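Local atomic coordinates of cytosine deaminase (PDB entry 4R85), a protein that catalyses the hydrolytic deamination of 5-methylcytosine and probably of cytosine, at an iron centre in an amidohydrolase fold. Residues A[145-156]-A[172-183]. Numbering follows the deposited sequence.
Sequences QIVAFPQEGIES and ADVVGGIPHYEN. With 17E (5-methylcytosine), chain G.
Ala148 N donates to Val174 O (2.9 Å), and Val174 N donates to Ile146 O, which joins the two strands in parallel. A weak bond from Gly176 N to Ala148 O continues the pairing. Just before the second strand, a carboxylate oxygen of Asp173 serves as the acceptor for Ile146 N. This oxygen, OD2, accepts at 2.7 Å through its anti lone pair, while OD1 forms a salt bridge with Lys135. On one face of the sheet, Val147 CG2 lies 3.7 Å from Val174 CB. Val147 CG1, anti to its backbone N (chi1 -170°), packs on Gly176 CA.

Beyond the strands, the Glu182 carboxylate binds residues 154-156. OE1 receives Ile154 N on its syn lone pair (2.8 Å). OE2 has two donors. Glu155 N comes from the syn side but 32° out of the carboxylate plane. Ser156 OG comes from the anti side, somewhat out of the plane, at 2.7 Å from OE2. The Glu182 chain bends at chi2 (-77°), which helps turn its carboxylate to these donors. Ser156 OG also accepts Asn183 N, and a water bridges Ser156 O and Asn183 ND2.

The 5-methylcytosine site lies beside the loops that follow the strands. The Gln151 amide pairs with the ligand through two nearly straight bonds: 17E N1 donates to OE1 (2.7 Å), and NE2 donates to 17E O2 (3.0 Å). Ile178 CD1 touches both Gln151 NE2 and 17E O2. The Phe149 ring has 17E O2 and Gly177 O at its edge, and it stacks with the metal ligand His209.

Strand 143-149, helix 160-170 and strand 174-175 form a beta-alpha-beta unit of the amidohydrolase TIM barrel. The loops after its two strands bring Gln151 and Ile178 to the 5-methylcytosine pocket, as expected for a barrel whose active site lies at the C-terminal ends of its strands.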
ATOM      1  N   GLN A 145      23.687  -9.938  -4.692  1.00 13.41           N
ATOM      2  CA  GLN A 145      23.822 -11.379  -4.487  1.00 15.83           C
ATOM      3  C   GLN A 145      22.952 -12.128  -5.480  1.00 16.37           C
ATOM      4  O   GLN A 145      21.850 -11.691  -5.799  1.00 18.57           O
ATOM      5  CB  GLN A 145      23.409 -11.773  -3.074  1.00 16.49           C
ATOM      6  CG  GLN A 145      24.318 -11.188  -2.010  1.00 13.14           C
ATOM      7  CD  GLN A 145      23.975 -11.696  -0.620  1.00 14.13           C
ATOM      8  OE1 GLN A 145      23.144 -12.595  -0.458  1.00 16.36           O
ATOM      9  NE2 GLN A 145      24.622 -11.125   0.391  1.00 15.98           N
ATOM     10  N   ILE A 146      23.437 -13.266  -5.956  1.00 14.72           N
ATOM     11  CA  ILE A 146      22.674 -14.038  -6.940  1.00 12.91           C
ATOM     12  C   ILE A 146      22.305 -15.429  -6.441  1.00 13.87           C
ATOM     13  O   ILE A 146      23.175 -16.195  -6.031  1.00 14.29           O
ATOM     14  CB  ILE A 146      23.452 -14.172  -8.255  1.00 15.25           C
ATOM     15  CG1 ILE A 146      23.609 -12.797  -8.908  1.00 17.45           C
ATOM     16  CG2 ILE A 146      22.759 -15.166  -9.190  1.00 16.00           C
ATOM     17  CD1 ILE A 146      24.729 -12.735  -9.920  1.00 15.77           C
ATOM     18  N   VAL A 147      21.012 -15.747  -6.503  1.00 12.80           N
ATOM     19  CA  VAL A 147      20.501 -17.050  -6.093  1.00 12.98           C
ATOM     20  C   VAL A 147      20.209 -17.943  -7.309  1.00 17.91           C
ATOM     21  O   VAL A 147      19.467 -17.545  -8.214  1.00 14.50           O
ATOM     22  CB  VAL A 147      19.177 -16.916  -5.316  1.00 13.12           C
ATOM     23  CG1 VAL A 147      18.783 -18.268  -4.694  1.00 11.98           C
ATOM     24  CG2 VAL A 147      19.261 -15.819  -4.226  1.00 15.04           C
ATOM     25  N   ALA A 148      20.779 -19.147  -7.320  1.00 12.07           N
ATOM     26  CA  ALA A 148      20.402 -20.162  -8.305  1.00 16.17           C
ATOM     27  C   ALA A 148      19.027 -20.731  -7.976  1.00 15.09           C
ATOM     28  O   ALA A 148      18.891 -21.613  -7.131  1.00 16.18           O
ATOM     29  CB  ALA A 148      21.430 -21.271  -8.351  1.00 16.15           C
ATOM     30  N   PHE A 149      18.014 -20.232  -8.673  1.00 12.67           N
ATOM     31  CA  PHE A 149      16.620 -20.529  -8.373  1.00 12.59           C
ATOM     32  C   PHE A 149      16.079 -21.465  -9.451  1.00 12.79           C
ATOM     33  O   PHE A 149      16.001 -21.081 -10.614  1.00 13.74           O
ATOM     34  CB  PHE A 149      15.819 -19.219  -8.369  1.00 10.88           C
ATOM     35  CG  PHE A 149      14.319 -19.406  -8.295  1.00 10.54           C
ATOM     36  CD1 PHE A 149      13.744 -20.176  -7.296  1.00 13.86           C
ATOM     37  CD2 PHE A 149      13.490 -18.789  -9.214  1.00 15.76           C
ATOM     38  CE1 PHE A 149      12.367 -20.340  -7.223  1.00 14.37           C
ATOM     39  CE2 PHE A 149      12.116 -18.943  -9.151  1.00 18.55           C
ATOM     40  CZ  PHE A 149      11.550 -19.717  -8.156  1.00 14.38           C
ATOM     41  N   PRO A 150      15.746 -22.708  -9.074  1.00 13.46           N
ATOM     42  CA  PRO A 150      15.262 -23.687 -10.056  1.00 14.30           C
ATOM     43  C   PRO A 150      13.744 -23.572 -10.205  1.00 12.79           C
ATOM     44  O   PRO A 150      13.014 -24.379  -9.637  1.00 12.06           O
ATOM     45  CB  PRO A 150      15.633 -25.023  -9.418  1.00 11.58           C
ATOM     46  CG  PRO A 150      15.520 -24.744  -7.916  1.00 13.39           C
ATOM     47  CD  PRO A 150      15.886 -23.284  -7.720  1.00 14.46           C
ATOM     48  N   GLN A 151      13.290 -22.574 -10.958  1.00 13.19           N
ATOM     49  CA  GLN A 151      11.860 -22.278 -11.087  1.00 16.33           C
ATOM     50  C   GLN A 151      10.979 -23.491 -11.376  1.00 15.87           C
ATOM     51  O   GLN A 151       9.893 -23.639 -10.807  1.00 12.16           O
ATOM     52  CB  GLN A 151      11.636 -21.245 -12.188  1.00 12.20           C
ATOM     53  CG  GLN A 151      10.174 -20.952 -12.482  1.00 11.09           C
ATOM     54  CD  GLN A 151       9.517 -20.183 -11.347  1.00 12.77           C
ATOM     55  OE1 GLN A 151       9.550 -18.954 -11.319  1.00 16.61           O
ATOM     56  NE2 GLN A 151       8.935 -20.904 -10.399  1.00 14.36           N
ATOM     57  N   GLU A 152      11.425 -24.356 -12.276  1.00 13.36           N
ATOM     58  CA  GLU A 152      10.568 -25.474 -12.655  1.00 13.45           C
ATOM     59  C   GLU A 152      10.892 -26.761 -11.896  1.00 14.69           C
ATOM     60  O   GLU A 152      10.444 -27.850 -12.265  1.00 18.47           O
ATOM     61  CB  GLU A 152      10.560 -25.651 -14.178  1.00 13.17           C
ATOM     62  CG  GLU A 152       9.963 -24.404 -14.835  1.00 21.17           C
ATOM     63  CD  GLU A 152       9.734 -24.546 -16.319  1.00 28.38           C
ATOM     64  OE1 GLU A 152      10.043 -23.581 -17.055  1.00 24.31           O
ATOM     65  OE2 GLU A 152       9.242 -25.611 -16.741  1.00 32.19           O
ATOM     66  N   GLY A 153      11.654 -26.623 -10.818  1.00 15.63           N
ATOM     67  CA  GLY A 153      11.943 -27.751  -9.956  1.00 12.99           C
ATOM     68  C   GLY A 153      13.322 -28.333 -10.170  1.00 19.71           C
ATOM     69  O   GLY A 153      13.864 -28.313 -11.279  1.00 21.83           O
ATOM     70  N   ILE A 154      13.899 -28.839  -9.089  1.00 15.49           N
ATOM     71  CA  ILE A 154      15.158 -29.567  -9.146  1.00 15.41           C
ATOM     72  C   ILE A 154      14.934 -31.005  -9.627  1.00 17.33           C
ATOM     73  O   ILE A 154      15.629 -31.495 -10.525  1.00 19.52           O
ATOM     74  CB  ILE A 154      15.827 -29.592  -7.749  1.00 18.67           C
ATOM     75  CG1 ILE A 154      16.196 -28.169  -7.337  1.00 18.76           C
ATOM     76  CG2 ILE A 154      17.055 -30.498  -7.749  1.00 20.37           C
ATOM     77  CD1 ILE A 154      16.767 -28.056  -5.934  1.00 17.50           C
ATOM     78  N   GLU A 155      13.966 -31.685  -9.022  1.00 13.13           N
ATOM     79  CA  GLU A 155      13.751 -33.101  -9.295  1.00 13.27           C
ATOM     80  C   GLU A 155      12.773 -33.284 -10.444  1.00 20.56           C
ATOM     81  O   GLU A 155      12.641 -34.378 -10.979  1.00 24.52           O
ATOM     82  CB  GLU A 155      13.190 -33.814  -8.052  1.00 12.90           C
ATOM     83  CG  GLU A 155      13.866 -33.474  -6.730  1.00 13.95           C
ATOM     84  CD  GLU A 155      15.250 -34.113  -6.583  1.00 26.87           C
ATOM     85  OE1 GLU A 155      15.660 -34.367  -5.433  1.00 28.79           O
ATOM     86  OE2 GLU A 155      15.932 -34.364  -7.605  1.00 29.62           O
ATOM     87  N   SER A 156      12.087 -32.204 -10.807  1.00 24.67           N
ATOM     88  CA  SER A 156      10.936 -32.283 -11.706  1.00 33.84           C
ATOM     89  C   SER A 156      11.216 -31.695 -13.099  1.00 35.10           C
ATOM     90  O   SER A 156      10.343 -31.693 -13.967  1.00 43.36           O
ATOM     91  CB  SER A 156       9.734 -31.575 -11.058  1.00 33.82           C
ATOM     92  OG  SER A 156       9.566 -31.963  -9.689  1.00 25.61           O
ATOM     93  N   ALA A 172      27.049 -18.267  -8.779  1.00 18.92           N
ATOM     94  CA  ALA A 172      25.917 -17.866  -7.945  1.00 15.56           C
ATOM     95  C   ALA A 172      26.309 -18.000  -6.465  1.00 19.16           C
ATOM     96  O   ALA A 172      26.892 -19.008  -6.061  1.00 23.88           O
ATOM     97  CB  ALA A 172      24.695 -18.710  -8.250  1.00 15.35           C
ATOM     98  N   ASP A 173      26.004 -16.973  -5.675  1.00 19.90           N
ATOM     99  CA  ASP A 173      26.403 -16.910  -4.263  1.00 24.38           C
ATOM    100  C   ASP A 173      25.455 -17.698  -3.362  1.00 22.93           C
ATOM    101  O   ASP A 173      25.826 -18.095  -2.252  1.00 22.67           O
ATOM    102  CB  ASP A 173      26.397 -15.461  -3.762  1.00 29.10           C
ATOM    103  CG  ASP A 173      26.866 -14.471  -4.803  1.00 40.69           C
ATOM    104  OD1 ASP A 173      28.082 -14.181  -4.839  1.00 46.25           O
ATOM    105  OD2 ASP A 173      26.019 -13.975  -5.582  1.00 36.58           O
ATOM    106  N   VAL A 174      24.216 -17.877  -3.818  1.00 12.77           N
ATOM    107  CA  VAL A 174      23.185 -18.475  -2.975  1.00 16.01           C
ATOM    108  C   VAL A 174      22.509 -19.652  -3.672  1.00 14.24           C
ATOM    109  O   VAL A 174      22.237 -19.599  -4.880  1.00 15.86           O
ATOM    110  CB  VAL A 174      22.105 -17.429  -2.580  1.00 16.53           C
ATOM    111  CG1 VAL A 174      21.214 -17.960  -1.460  1.00 14.60           C
ATOM    112  CG2 VAL A 174      22.751 -16.132  -2.150  1.00 13.34           C
ATOM    113  N   VAL A 175      22.255 -20.718  -2.914  1.00 12.67           N
ATOM    114  CA  VAL A 175      21.536 -21.878  -3.434  1.00 11.73           C
ATOM    115  C   VAL A 175      20.034 -21.733  -3.196  1.00 13.00           C
ATOM    116  O   VAL A 175      19.593 -21.540  -2.054  1.00 12.24           O
ATOM    117  CB  VAL A 175      22.007 -23.185  -2.779  1.00 13.82           C
ATOM    118  CG1 VAL A 175      21.139 -24.348  -3.241  1.00 14.64           C
ATOM    119  CG2 VAL A 175      23.482 -23.447  -3.092  1.00 12.51           C
ATOM    120  N   GLY A 176      19.246 -21.846  -4.269  1.00 16.53           N
ATOM    121  CA  GLY A 176      17.804 -21.696  -4.169  1.00 11.60           C
ATOM    122  C   GLY A 176      17.049 -23.014  -4.176  1.00 13.55           C
ATOM    123  O   GLY A 176      17.649 -24.082  -4.099  1.00 12.75           O
ATOM    124  N   GLY A 177      15.725 -22.936  -4.270  1.00 11.53           N
ATOM    125  CA  GLY A 177      14.899 -24.128  -4.316  1.00 13.94           C
ATOM    126  C   GLY A 177      13.424 -23.782  -4.414  1.00 12.11           C
ATOM    127  O   GLY A 177      13.050 -22.619  -4.283  1.00 12.78           O
ATOM    128  N   ILE A 178      12.587 -24.794  -4.636  1.00 10.15           N
ATOM    129  CA  ILE A 178      11.140 -24.582  -4.717  1.00 12.38           C
ATOM    130  C   ILE A 178      10.385 -25.889  -4.385  1.00 10.58           C
ATOM    131  O   ILE A 178       9.599 -26.402  -5.188  1.00 10.57           O
ATOM    132  CB  ILE A 178      10.751 -23.971  -6.112  1.00 10.94           C
ATOM    133  CG1 ILE A 178       9.328 -23.397  -6.095  1.00 13.76           C
ATOM    134  CG2 ILE A 178      11.009 -24.962  -7.269  1.00 10.14           C
ATOM    135  CD1 ILE A 178       8.891 -22.780  -7.412  1.00 12.09           C
ATOM    136  N   PRO A 179      10.622 -26.430  -3.171  1.00 12.43           N
ATOM    137  CA  PRO A 179      10.146 -27.770  -2.805  1.00  9.77           C
ATOM    138  C   PRO A 179       8.641 -27.944  -2.937  1.00 10.52           C
ATOM    139  O   PRO A 179       8.206 -29.036  -3.299  1.00 11.95           O
ATOM    140  CB  PRO A 179      10.576 -27.913  -1.331  1.00 15.52           C
ATOM    141  CG  PRO A 179      10.828 -26.514  -0.857  1.00 18.36           C
ATOM    142  CD  PRO A 179      11.377 -25.811  -2.069  1.00 13.85           C
ATOM    143  N   HIS A 180       7.857 -26.899  -2.659  1.00 12.33           N
ATOM    144  CA  HIS A 180       6.400 -27.008  -2.771  1.00 14.48           C
ATOM    145  C   HIS A 180       5.938 -27.206  -4.217  1.00 17.01           C
ATOM    146  O   HIS A 180       4.805 -27.642  -4.462  1.00 18.51           O
ATOM    147  CB  HIS A 180       5.724 -25.767  -2.175  1.00 15.27           C
ATOM    148  CG  HIS A 180       6.016 -24.515  -2.932  1.00 13.84           C
ATOM    149  ND1 HIS A 180       7.185 -23.807  -2.765  1.00 20.97           N
ATOM    150  CD2 HIS A 180       5.311 -23.861  -3.887  1.00 13.76           C
ATOM    151  CE1 HIS A 180       7.189 -22.768  -3.579  1.00 17.35           C
ATOM    152  NE2 HIS A 180       6.065 -22.775  -4.271  1.00 12.12           N
ATOM    153  N   TYR A 181       6.804 -26.894  -5.180  1.00 13.83           N
ATOM    154  CA  TYR A 181       6.435 -27.030  -6.599  1.00 16.62           C
ATOM    155  C   TYR A 181       6.896 -28.353  -7.213  1.00 18.99           C
ATOM    156  O   TYR A 181       6.481 -28.699  -8.319  1.00 14.47           O
ATOM    157  CB  TYR A 181       6.958 -25.842  -7.421  1.00 14.17           C
ATOM    158  CG  TYR A 181       6.420 -25.744  -8.837  1.00 18.76           C
ATOM    159  CD1 TYR A 181       7.277 -25.843  -9.929  1.00 24.03           C
ATOM    160  CD2 TYR A 181       5.068 -25.541  -9.082  1.00 21.91           C
ATOM    161  CE1 TYR A 181       6.809 -25.751 -11.225  1.00 25.66           C
ATOM    162  CE2 TYR A 181       4.583 -25.452 -10.389  1.00 25.31           C
ATOM    163  CZ  TYR A 181       5.463 -25.553 -11.454  1.00 27.42           C
ATOM    164  OH  TYR A 181       5.012 -25.472 -12.757  1.00 31.16           O
ATOM    165  N   GLU A 182       7.735 -29.105  -6.504  1.00 15.16           N
ATOM    166  CA  GLU A 182       8.139 -30.422  -7.008  1.00 15.56           C
ATOM    167  C   GLU A 182       6.903 -31.321  -7.150  1.00 15.61           C
ATOM    168  O   GLU A 182       5.909 -31.153  -6.432  1.00 15.42           O
ATOM    169  CB  GLU A 182       9.183 -31.077  -6.102  1.00 14.44           C
ATOM    170  CG  GLU A 182      10.397 -30.178  -5.797  1.00 13.60           C
ATOM    171  CD  GLU A 182      11.395 -30.100  -6.941  1.00 18.32           C
ATOM    172  OE1 GLU A 182      12.351 -29.299  -6.830  1.00 18.72           O
ATOM    173  OE2 GLU A 182      11.235 -30.839  -7.944  1.00 19.70           O
ATOM    174  N   ASN A 183       6.980 -32.274  -8.068  1.00 12.48           N
ATOM    175  CA  ASN A 183       5.806 -33.028  -8.514  1.00 13.67           C
ATOM    176  C   ASN A 183       5.164 -33.912  -7.440  1.00 16.85           C
ATOM    177  O   ASN A 183       3.962 -34.174  -7.489  1.00 16.28           O
ATOM    178  CB  ASN A 183       6.146 -33.872  -9.749  1.00 11.85           C
ATOM    179  CG  ASN A 183       6.340 -33.033 -11.005  1.00 23.24           C
ATOM    180  OD1 ASN A 183       5.963 -31.860 -11.051  1.00 22.61           O
ATOM    181  ND2 ASN A 183       6.922 -33.640 -12.036  1.00 18.18           N
TER
HETATM  182  N1  17E G 501       8.514 -17.499  -9.275  1.00 12.92           N
HETATM  183  C2  17E G 501       7.988 -18.019  -8.166  1.00 13.67           C
HETATM  184  O2  17E G 501       7.982 -19.380  -7.997  1.00 13.81           O
HETATM  185  N3  17E G 501       7.467 -17.246  -7.207  1.00 15.01           N
HETATM  186  C4  17E G 501       7.455 -15.910  -7.345  1.00 19.47           C
HETATM  187  N4  17E G 501       6.895 -15.094  -6.315  1.00 20.70           N
HETATM  188  C5  17E G 501       7.997 -15.319  -8.488  1.00 13.49           C
HETATM  189  C6  17E G 501       8.533 -16.163  -9.457  1.00 14.79           C
HETATM  190  CM5 17E G 501       7.995 -13.833  -8.655  1.00 14.00           C
HETATM  191  O   HOH W   1       7.629 -32.307 -14.359  1.00 30.83           O